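Local coordinates for protein 4-hydroxy-tetrahydrodipicolinate synthase (Methanocaldococcus jannaschii DSM 2661, PDB 2YXG) that probably catalyses the condensation of pyruvate with aspartate beta-semialdehyde to 4-hydroxy-tetrahydrodipicolinate, a step of lysine biosynthesis, as a homotetrameric TIM-barrel enzyme, at residues I27-E32 with I207-F212; G113-F118 with A151-N156; E54-I59 with S88-D93. All coordinates share one frame; numbering follows the deposited sequence.

Contact 1 of 3, residues I27-E32 with I207-F212; sequences INFLIE and IVPKEF
Phe-29 has its CG anti to the backbone N (chi1 174°), and this brings the CE2 side of the ring up to Pro-209. Leu-30 takes the other course. Its CG is anti to the carbonyl carbon (chi1 -56°), and the CD2 branch reaches the same proline. Pro-209 is the shared partner, and its CB is directed toward helix 20-32. Its CG lies 3.5 Å from Phe-29 CE2 and its CD lies 3.7 Å from the same CE2 atom. Leu-30 CD2 is 3.8 Å from Pro-209 CG. Both side chains cross the proline at about a right angle. The carbonyl O of Ile-207 sits near the plane of the Phe-29 ring, at its edge, but 4.5 Å from CZ. All the close packing is apolar. Arg-259 makes a cation-pi contact with the Phe-29 ring, and Leu-30 also touches Ile-9. Pro-209 is the first residue of helix 209-221, with Val-208 at the N-cap. The contact joins the helix after the first barrel strand, 4-7, to the start of the helix after the last, 199-202. Such first-to-last packing belongs to the closure of a TIM (beta/alpha)8 barrel.

Contact 2 of 3, residues G113-F118 with A151-N156; sequences GLRKHF and AEEYSN
The guanidinium of Arg-115 and the carboxylate of Glu-153 are nearly parallel, with their planes 9° apart. They do not form a close paired bridge. Glu-153 OE1 approaches the guanidinium obliquely. The third flat group is the ring of Tyr-154. One of its faces carries Glu-153 CG, 3.4 Å above the plane and over the ring centre. The aliphatic part of the glutamate thus rests on the tyrosine that follows it in the chain.

The direct ion pair is long, with Arg-115 NH1 4.0 Å from Glu-153 OE1. A water closes the gap. It accepts from Arg-115 NH1 at 3.2 Å and donates to Glu-153 OE1 at 3.0 Å. The two side chains cross at about a right angle. The first torsion of Arg-115 carries the chain away from its own backbone N (chi1 -167°), and the bend at chi3 (63°) sets NH1 on the side of Glu-153 OE1. Glu-153 stays extended beyond CG, and its CB points toward the other helix.

The stronger partner of Arg-115 is Glu-112, which forms a salt bridge with NH2. The Arg-115 side chain also touches Thr-146, Leu-149 and Leu-150 of helix 144-153. Tyr-154 is the first residue to leave helical geometry after that helix, and its OH is hydrogen-bonded to Glu-123. The contact therefore joins the end of helix 144-153 to helix 111-124, which follows strand 98-102 on the outside of the barrel.

Opposite charges favour the approach of Arg-115 and Glu-153, but the length of the pair and the water between them suggest that the direct attraction is weak and is partly carried by the water. The positive charge of Arg-115 is probably balanced first by Glu-112, with Glu-153 adding to it through the water.

Contact 3 of 3, residues E54-I59 with S88-D93; sequences EHKKVI and SVFAED
The main interaction is a CH-pi contact between Lys-56 and Phe-90. Lys-56 CD lies over one face of the Phe-90 ring, 3.8 Å from its centroid and 21° off the ring normal. CD is offset toward the rim. The bends at chi2 and chi3 lay the lysine chain along the ring and keep CD over its face. Its CB meets the end of the ring, 3.5 Å from Phe-90 CZ. The two side chains cross obliquely.

With chi1 at 175° the Phe-90 ring stretches out from its own helix and reaches the opposite one. The ring also comes up to the backbone there, with CE2 3.7 Å from Lys-56 CA and CZ 3.6 Å from Lys-56 O.

The two segments belong to helices 52-66 and 81-94. These follow strands 37-40 and 71-75, which are adjacent in the TIM barrel, so the contact joins neighbouring helices of its outer layer.

The remaining contact is apolar and lies at the ring edge. Ile-59 CB is near the plane of the Phe-90 ring, 4.2 Å from CE2. If Phe-90 were replaced by an alanine, the Lys-56 chain would probably lose the ring face it lies over, and a gap would be likely to open beside Ile-59. On the inner side, Ile-59 touches Val-41 and Ala-91 touches Val-99 of strand 98-102.

Contact 1 is buried, contact 3 is partly buried and contact 2 lies at the surface. Each joins a different pair of barrel helices, and none touches another. Contacts 1 and 2 lie on opposite sides of the chain's centre, with centres about 33 Å apart. Along the chain contact 3 closes before contact 2 opens, and both fall within the loop closed by contact 1. That contact joins the beginning of the barrel to its end, while contacts 2 and 3 each join the helices that follow neighbouring strands. The chemistry changes with depth. Contact 1 is apolar, contact 3 pairs an aromatic ring with a lysine chain, and contact 2 relies on charge and water.

Contact 1 of 3, residues I27-E32 with I207-F212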
loop_
_atom_site.group_PDB
_atom_site.type_symbol
_atom_site.label_atom_id
_atom_site.label_comp_id
_atom_site.label_asym_id
_atom_site.label_seq_id
_atom_site.Cartn_x
_atom_site.Cartn_y
_atom_site.Cartn_z
ATOM N N ILE A 27 -12.995 -24.809 -25.967
ATOM C CA ILE A 27 -13.423 -23.763 -26.903
ATOM C C ILE A 27 -14.863 -23.892 -27.338
ATOM O O ILE A 27 -15.652 -22.938 -27.209
ATOM C CB ILE A 27 -12.498 -23.675 -28.099
ATOM C CG1 ILE A 27 -11.115 -23.241 -27.576
ATOM C CG2 ILE A 27 -13.041 -22.633 -29.118
ATOM C CD1 ILE A 27 -10.005 -23.200 -28.586
ATOM N N ASN A 28 -15.230 -25.061 -27.823
ATOM C CA ASN A 28 -16.638 -25.283 -28.239
ATOM C C ASN A 28 -17.630 -25.175 -27.099
ATOM O O ASN A 28 -18.734 -24.652 -27.297
ATOM C CB ASN A 28 -16.774 -26.662 -28.899
ATOM C CG ASN A 28 -16.155 -26.696 -30.243
ATOM O OD1 ASN A 28 -15.507 -27.681 -30.614
ATOM N ND2 ASN A 28 -16.339 -25.609 -31.010
ATOM N N PHE A 29 -17.263 -25.663 -25.910
ATOM C CA PHE A 29 -18.090 -25.427 -24.728
ATOM C C PHE A 29 -18.409 -23.928 -24.499
ATOM O O PHE A 29 -19.534 -23.562 -24.244
ATOM C CB PHE A 29 -17.459 -26.024 -23.473
ATOM C CG PHE A 29 -18.199 -25.700 -22.198
ATOM C CD1 PHE A 29 -19.481 -26.220 -21.954
ATOM C CD2 PHE A 29 -17.605 -24.916 -21.216
ATOM C CE1 PHE A 29 -20.184 -25.951 -20.699
ATOM C CE2 PHE A 29 -18.263 -24.647 -19.984
ATOM C CZ PHE A 29 -19.562 -25.164 -19.731
ATOM N N LEU A 30 -17.415 -23.067 -24.604
ATOM C CA LEU A 30 -17.632 -21.645 -24.344
ATOM C C LEU A 30 -18.429 -20.995 -25.476
ATOM O O LEU A 30 -19.320 -20.161 -25.242
ATOM C CB LEU A 30 -16.290 -20.982 -24.197
ATOM C CG LEU A 30 -15.413 -21.620 -23.104
ATOM C CD1 LEU A 30 -13.930 -21.122 -23.167
ATOM C CD2 LEU A 30 -16.016 -21.417 -21.666
ATOM N N ILE A 31 -18.096 -21.368 -26.708
ATOM C CA ILE A 31 -18.851 -20.860 -27.878
ATOM C C ILE A 31 -20.322 -21.271 -27.790
ATOM O O ILE A 31 -21.171 -20.415 -27.996
ATOM C CB ILE A 31 -18.211 -21.243 -29.253
ATOM C CG1 ILE A 31 -16.759 -20.713 -29.354
ATOM C CG2 ILE A 31 -19.141 -20.771 -30.473
ATOM C CD1 ILE A 31 -16.017 -21.088 -30.671
ATOM N N GLU A 32 -20.592 -22.539 -27.459
ATOM C CA GLU A 32 -21.973 -23.074 -27.305
ATOM C C GLU A 32 -22.720 -22.144 -26.352
ATOM O O GLU A 32 -23.907 -21.862 -26.508
ATOM C CB GLU A 32 -22.024 -24.522 -26.676
ATOM C CG GLU A 32 -21.376 -25.768 -27.445
ATOM C CD GLU A 32 -21.053 -27.075 -26.534
ATOM O OE1 GLU A 32 -21.667 -27.287 -25.447
ATOM O OE2 GLU A 32 -20.163 -27.905 -26.920
ATOM N N ILE A 207 -15.997 -21.414 -16.249
ATOM C CA ILE A 207 -16.704 -22.334 -15.355
ATOM C C ILE A 207 -18.216 -22.183 -15.614
ATOM O O ILE A 207 -18.952 -23.171 -15.756
ATOM C CB ILE A 207 -16.430 -21.976 -13.811
ATOM C CG1 ILE A 207 -14.972 -22.156 -13.417
ATOM C CG2 ILE A 207 -17.288 -22.826 -12.843
ATOM C CD1 ILE A 207 -14.424 -23.477 -13.981
ATOM N N VAL A 208 -18.667 -20.928 -15.640
ATOM C CA VAL A 208 -20.093 -20.624 -15.805
ATOM C C VAL A 208 -20.304 -19.654 -16.960
ATOM O O VAL A 208 -20.813 -18.551 -16.740
ATOM C CB VAL A 208 -20.719 -20.074 -14.497
ATOM C CG1 VAL A 208 -20.947 -21.247 -13.504
ATOM C CG2 VAL A 208 -19.842 -19.022 -13.885
ATOM N N PRO A 209 -19.901 -20.067 -18.195
ATOM C CA PRO A 209 -20.024 -19.137 -19.369
ATOM C C PRO A 209 -21.450 -18.622 -19.597
ATOM O O PRO A 209 -21.638 -17.451 -19.852
ATOM C CB PRO A 209 -19.576 -19.991 -20.576
ATOM C CG PRO A 209 -19.502 -21.408 -20.080
ATOM C CD PRO A 209 -19.356 -21.385 -18.579
ATOM N N LYS A 210 -22.453 -19.481 -19.460
ATOM C CA LYS A 210 -23.804 -19.055 -19.817
ATOM C C LYS A 210 -24.354 -17.998 -18.853
ATOM O O LYS A 210 -24.977 -17.009 -19.261
ATOM C CB LYS A 210 -24.744 -20.261 -19.945
ATOM C CG LYS A 210 -26.148 -19.912 -20.381
ATOM C CD LYS A 210 -26.953 -21.205 -20.697
ATOM C CE LYS A 210 -28.496 -21.007 -20.613
ATOM N NZ LYS A 210 -29.187 -22.346 -20.435
ATOM N N GLU A 211 -24.064 -18.197 -17.573
ATOM C CA GLU A 211 -24.488 -17.291 -16.533
ATOM C C GLU A 211 -23.799 -15.927 -16.625
ATOM O O GLU A 211 -24.451 -14.870 -16.549
ATOM C CB GLU A 211 -24.246 -17.961 -15.184
ATOM C CG GLU A 211 -25.047 -19.268 -14.971
ATOM C CD GLU A 211 -24.403 -20.537 -15.574
ATOM O OE1 GLU A 211 -23.462 -20.493 -16.424
ATOM O OE2 GLU A 211 -24.888 -21.632 -15.215
ATOM N N PHE A 212 -22.481 -15.944 -16.799
ATOM C CA PHE A 212 -21.755 -14.701 -16.978
ATOM C C PHE A 212 -22.192 -13.901 -18.215
ATOM O O PHE A 212 -22.444 -12.738 -18.095
ATOM C CB PHE A 212 -20.234 -14.938 -16.980
ATOM C CG PHE A 212 -19.493 -13.964 -16.100
ATOM C CD1 PHE A 212 -19.850 -13.834 -14.745
ATOM C CD2 PHE A 212 -18.498 -13.143 -16.620
ATOM C CE1 PHE A 212 -19.220 -12.915 -13.916
ATOM C CE2 PHE A 212 -17.850 -12.204 -15.782
ATOM C CZ PHE A 212 -18.220 -12.106 -14.435
#

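Contact 2 of 3, residues G113-F118 with A151-N156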
loop_
_atom_site.group_PDB
_atom_site.type_symbol
_atom_site.label_atom_id
_atom_site.label_comp_id
_atom_site.label_asym_id
_atom_site.label_seq_id
_atom_site.Cartn_x
_atom_site.Cartn_y
_atom_site.Cartn_z
ATOM N N GLY A 113 8.048 5.134 -21.250
ATOM C CA GLY A 113 8.527 3.784 -21.635
ATOM C C GLY A 113 7.375 2.895 -22.064
ATOM O O GLY A 113 7.434 2.229 -23.089
ATOM N N LEU A 114 6.303 2.927 -21.291
ATOM C CA LEU A 114 5.046 2.266 -21.703
ATOM C C LEU A 114 4.494 2.755 -23.021
ATOM O O LEU A 114 4.087 1.945 -23.832
ATOM C CB LEU A 114 3.956 2.390 -20.617
ATOM C CG LEU A 114 4.208 1.686 -19.267
ATOM C CD1 LEU A 114 3.133 2.066 -18.229
ATOM C CD2 LEU A 114 4.241 0.148 -19.457
ATOM N N ARG A 115 4.426 4.078 -23.215
ATOM C CA ARG A 115 3.906 4.626 -24.474
ATOM C C ARG A 115 4.730 4.105 -25.646
ATOM O O ARG A 115 4.207 3.637 -26.641
ATOM C CB ARG A 115 3.879 6.156 -24.428
ATOM C CG ARG A 115 3.068 6.898 -25.549
ATOM C CD ARG A 115 3.416 8.441 -25.603
ATOM N NE ARG A 115 4.839 8.657 -25.943
ATOM C CZ ARG A 115 5.360 8.373 -27.141
ATOM N NH1 ARG A 115 4.571 7.923 -28.122
ATOM N NH2 ARG A 115 6.655 8.542 -27.372
ATOM N N LYS A 116 6.040 4.168 -25.515
ATOM C CA LYS A 116 6.945 3.796 -26.594
ATOM C C LYS A 116 6.824 2.305 -26.859
ATOM O O LYS A 116 6.686 1.882 -28.011
ATOM C CB LYS A 116 8.373 4.098 -26.188
ATOM C CG LYS A 116 8.872 5.527 -26.413
ATOM C CD LYS A 116 10.391 5.595 -26.041
ATOM C CE LYS A 116 11.069 6.763 -26.696
ATOM N NZ LYS A 116 10.953 8.002 -25.854
ATOM N N HIS A 117 6.883 1.506 -25.785
ATOM C CA HIS A 117 6.561 0.075 -25.864
ATOM C C HIS A 117 5.278 -0.215 -26.640
ATOM O O HIS A 117 5.334 -0.938 -27.640
ATOM C CB HIS A 117 6.518 -0.575 -24.477
ATOM C CG HIS A 117 6.209 -2.044 -24.503
ATOM N ND1 HIS A 117 4.928 -2.538 -24.362
ATOM C CD2 HIS A 117 7.020 -3.123 -24.620
ATOM C CE1 HIS A 117 4.967 -3.865 -24.380
ATOM N NE2 HIS A 117 6.224 -4.243 -24.549
ATOM N N PHE A 118 4.145 0.366 -26.232
ATOM C CA PHE A 118 2.858 0.031 -26.935
ATOM C C PHE A 118 2.816 0.655 -28.341
ATOM O O PHE A 118 2.138 0.176 -29.210
ATOM C CB PHE A 118 1.589 0.445 -26.129
ATOM C CG PHE A 118 1.347 -0.398 -24.901
ATOM C CD1 PHE A 118 1.174 -1.794 -25.004
ATOM C CD2 PHE A 118 1.326 0.165 -23.645
ATOM C CE1 PHE A 118 0.965 -2.583 -23.876
ATOM C CE2 PHE A 118 1.076 -0.637 -22.494
ATOM C CZ PHE A 118 0.902 -1.987 -22.622
ATOM N N ALA A 151 -4.074 6.200 -27.911
ATOM C CA ALA A 151 -5.267 6.150 -28.732
ATOM C C ALA A 151 -5.285 7.333 -29.697
ATOM O O ALA A 151 -5.663 7.167 -30.857
ATOM C CB ALA A 151 -6.523 6.155 -27.864
ATOM N N GLU A 152 -4.882 8.517 -29.237
ATOM C CA GLU A 152 -4.769 9.670 -30.147
ATOM C C GLU A 152 -3.808 9.427 -31.297
ATOM O O GLU A 152 -4.069 9.910 -32.399
ATOM C CB GLU A 152 -4.445 10.984 -29.415
ATOM C CG GLU A 152 -5.642 11.499 -28.566
ATOM C CD GLU A 152 -5.314 12.675 -27.620
ATOM O OE1 GLU A 152 -4.114 12.890 -27.237
ATOM O OE2 GLU A 152 -6.313 13.390 -27.247
ATOM N N GLU A 153 -2.728 8.660 -31.068
ATOM C CA GLU A 153 -1.790 8.380 -32.153
ATOM C C GLU A 153 -2.098 7.169 -33.024
ATOM O O GLU A 153 -1.827 7.153 -34.237
ATOM C CB GLU A 153 -0.355 8.242 -31.646
ATOM C CG GLU A 153 0.584 7.949 -32.811
ATOM C CD GLU A 153 2.043 8.340 -32.589
ATOM O OE1 GLU A 153 2.486 8.616 -31.440
ATOM O OE2 GLU A 153 2.769 8.338 -33.612
ATOM N N TYR A 154 -2.626 6.136 -32.403
ATOM C CA TYR A 154 -2.776 4.861 -33.066
ATOM C C TYR A 154 -4.227 4.451 -33.118
ATOM O O TYR A 154 -4.840 4.123 -32.067
ATOM C CB TYR A 154 -1.966 3.813 -32.326
ATOM C CG TYR A 154 -0.502 4.137 -32.288
ATOM C CD1 TYR A 154 0.311 3.926 -33.414
ATOM C CD2 TYR A 154 0.075 4.694 -31.139
ATOM C CE1 TYR A 154 1.698 4.249 -33.378
ATOM C CE2 TYR A 154 1.449 5.031 -31.092
ATOM C CZ TYR A 154 2.252 4.780 -32.200
ATOM O OH TYR A 154 3.586 5.084 -32.142
ATOM N N SER A 155 -4.774 4.412 -34.336
ATOM C CA SER A 155 -6.169 4.003 -34.492
ATOM C C SER A 155 -6.422 2.552 -34.065
ATOM O O SER A 155 -7.569 2.191 -33.785
ATOM C CB SER A 155 -6.626 4.166 -35.920
ATOM O OG SER A 155 -5.805 3.356 -36.743
ATOM N N ASN A 156 -5.383 1.714 -34.031
ATOM C CA ASN A 156 -5.625 0.298 -33.646
ATOM C C ASN A 156 -5.525 0.041 -32.130
ATOM O O ASN A 156 -5.617 -1.086 -31.698
ATOM C CB ASN A 156 -4.785 -0.708 -34.443
ATOM C CG ASN A 156 -3.281 -0.444 -34.367
ATOM O OD1 ASN A 156 -2.836 0.663 -34.073
ATOM N ND2 ASN A 156 -2.487 -1.459 -34.691
HETATM O O HOH W 1 1.465 7.992 -28.683
#

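Contact 3 of 3, residues E54-I59 with S88-D93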
loop_
_atom_site.group_PDB
_atom_site.type_symbol
_atom_site.label_atom_id
_atom_site.label_comp_id
_atom_site.label_asym_id
_atom_site.label_seq_id
_atom_site.Cartn_x
_atom_site.Cartn_y
_atom_site.Cartn_z
ATOM N N GLU A 54 5.017 -23.650 -27.949
ATOM C CA GLU A 54 3.692 -23.927 -27.387
ATOM C C GLU A 54 2.720 -22.720 -27.524
ATOM O O GLU A 54 1.577 -22.871 -27.941
ATOM C CB GLU A 54 3.805 -24.397 -25.937
ATOM C CG GLU A 54 4.419 -25.764 -25.769
ATOM C CD GLU A 54 4.672 -26.099 -24.302
ATOM O OE1 GLU A 54 5.098 -25.185 -23.544
ATOM O OE2 GLU A 54 4.448 -27.267 -23.913
ATOM N N HIS A 55 3.212 -21.532 -27.180
ATOM C CA HIS A 55 2.488 -20.299 -27.344
ATOM C C HIS A 55 1.965 -20.220 -28.789
ATOM O O HIS A 55 0.766 -20.019 -29.027
ATOM C CB HIS A 55 3.430 -19.145 -26.994
ATOM C CG HIS A 55 2.745 -17.844 -26.701
ATOM N ND1 HIS A 55 1.916 -17.213 -27.606
ATOM C CD2 HIS A 55 2.843 -17.007 -25.638
ATOM C CE1 HIS A 55 1.510 -16.057 -27.103
ATOM N NE2 HIS A 55 2.044 -15.917 -25.904
ATOM N N LYS A 56 2.841 -20.440 -29.765
ATOM C CA LYS A 56 2.432 -20.266 -31.152
ATOM C C LYS A 56 1.388 -21.296 -31.487
ATOM O O LYS A 56 0.355 -20.948 -32.053
ATOM C CB LYS A 56 3.622 -20.314 -32.130
ATOM C CG LYS A 56 4.723 -19.289 -31.808
ATOM C CD LYS A 56 5.449 -18.707 -33.016
ATOM C CE LYS A 56 6.895 -19.101 -33.110
ATOM N NZ LYS A 56 7.748 -18.034 -33.804
ATOM N N LYS A 57 1.635 -22.550 -31.113
ATOM C CA LYS A 57 0.762 -23.633 -31.495
ATOM C C LYS A 57 -0.542 -23.461 -30.773
ATOM O O LYS A 57 -1.570 -23.801 -31.322
ATOM C CB LYS A 57 1.342 -24.999 -31.114
ATOM C CG LYS A 57 2.499 -25.538 -31.932
ATOM C CD LYS A 57 2.042 -25.894 -33.347
ATOM C CE LYS A 57 1.799 -27.410 -33.552
ATOM N NZ LYS A 57 1.534 -27.672 -35.043
ATOM N N VAL A 58 -0.517 -22.986 -29.514
ATOM C CA VAL A 58 -1.823 -22.776 -28.824
ATOM C C VAL A 58 -2.671 -21.732 -29.544
ATOM O O VAL A 58 -3.826 -21.988 -29.777
ATOM C CB VAL A 58 -1.742 -22.438 -27.313
ATOM C CG1 VAL A 58 -3.150 -22.067 -26.802
ATOM C CG2 VAL A 58 -1.188 -23.618 -26.519
ATOM N N ILE A 59 -2.119 -20.569 -29.879
ATOM C CA ILE A 59 -2.883 -19.550 -30.629
ATOM C C ILE A 59 -3.444 -20.114 -31.954
ATOM O O ILE A 59 -4.642 -19.949 -32.289
ATOM C CB ILE A 59 -2.064 -18.239 -30.841
ATOM C CG1 ILE A 59 -1.887 -17.489 -29.514
ATOM C CG2 ILE A 59 -2.787 -17.287 -31.834
ATOM C CD1 ILE A 59 -0.782 -16.437 -29.521
ATOM N N SER A 88 3.126 -10.218 -31.557
ATOM C CA SER A 88 2.008 -9.503 -32.169
ATOM C C SER A 88 1.928 -9.788 -33.663
ATOM O O SER A 88 0.852 -10.051 -34.197
ATOM C CB SER A 88 2.158 -7.987 -31.933
ATOM O OG SER A 88 2.186 -7.696 -30.523
ATOM N N VAL A 89 3.086 -9.702 -34.317
ATOM C CA VAL A 89 3.205 -10.001 -35.745
ATOM C C VAL A 89 2.758 -11.445 -35.988
ATOM O O VAL A 89 1.992 -11.725 -36.936
ATOM C CB VAL A 89 4.642 -9.758 -36.242
ATOM C CG1 VAL A 89 4.892 -10.442 -37.654
ATOM C CG2 VAL A 89 4.932 -8.244 -36.283
ATOM N N PHE A 90 3.186 -12.343 -35.118
ATOM C CA PHE A 90 2.721 -13.703 -35.207
ATOM C C PHE A 90 1.189 -13.863 -35.046
ATOM O O PHE A 90 0.555 -14.613 -35.782
ATOM C CB PHE A 90 3.394 -14.624 -34.214
ATOM C CG PHE A 90 2.802 -16.019 -34.256
ATOM C CD1 PHE A 90 3.231 -16.941 -35.229
ATOM C CD2 PHE A 90 1.744 -16.376 -33.393
ATOM C CE1 PHE A 90 2.684 -18.212 -35.287
ATOM C CE2 PHE A 90 1.167 -17.626 -33.473
ATOM C CZ PHE A 90 1.639 -18.561 -34.416
ATOM N N ALA A 91 0.599 -13.171 -34.075
ATOM C CA ALA A 91 -0.838 -13.256 -33.895
ATOM C C ALA A 91 -1.550 -12.780 -35.177
ATOM O O ALA A 91 -2.577 -13.304 -35.554
ATOM C CB ALA A 91 -1.254 -12.443 -32.711
ATOM N N GLU A 92 -1.007 -11.776 -35.842
ATOM C CA GLU A 92 -1.689 -11.257 -37.039
ATOM C C GLU A 92 -1.580 -12.260 -38.198
ATOM O O GLU A 92 -2.583 -12.646 -38.796
ATOM C CB GLU A 92 -1.142 -9.902 -37.448
ATOM C CG GLU A 92 -1.965 -9.227 -38.576
ATOM C CD GLU A 92 -1.522 -7.820 -38.824
ATOM O OE1 GLU A 92 -0.313 -7.593 -39.028
ATOM O OE2 GLU A 92 -2.361 -6.926 -38.801
ATOM N N ASP A 93 -0.359 -12.720 -38.417
ATOM C CA ASP A 93 -0.017 -13.674 -39.443
ATOM C C ASP A 93 -0.799 -14.944 -39.276
ATOM O O ASP A 93 -1.204 -15.515 -40.255
ATOM C CB ASP A 93 1.475 -14.038 -39.372
ATOM C CG ASP A 93 2.417 -12.922 -39.871
ATOM O OD1 ASP A 93 1.957 -11.859 -40.405
ATOM O OD2 ASP A 93 3.666 -13.136 -39.713
#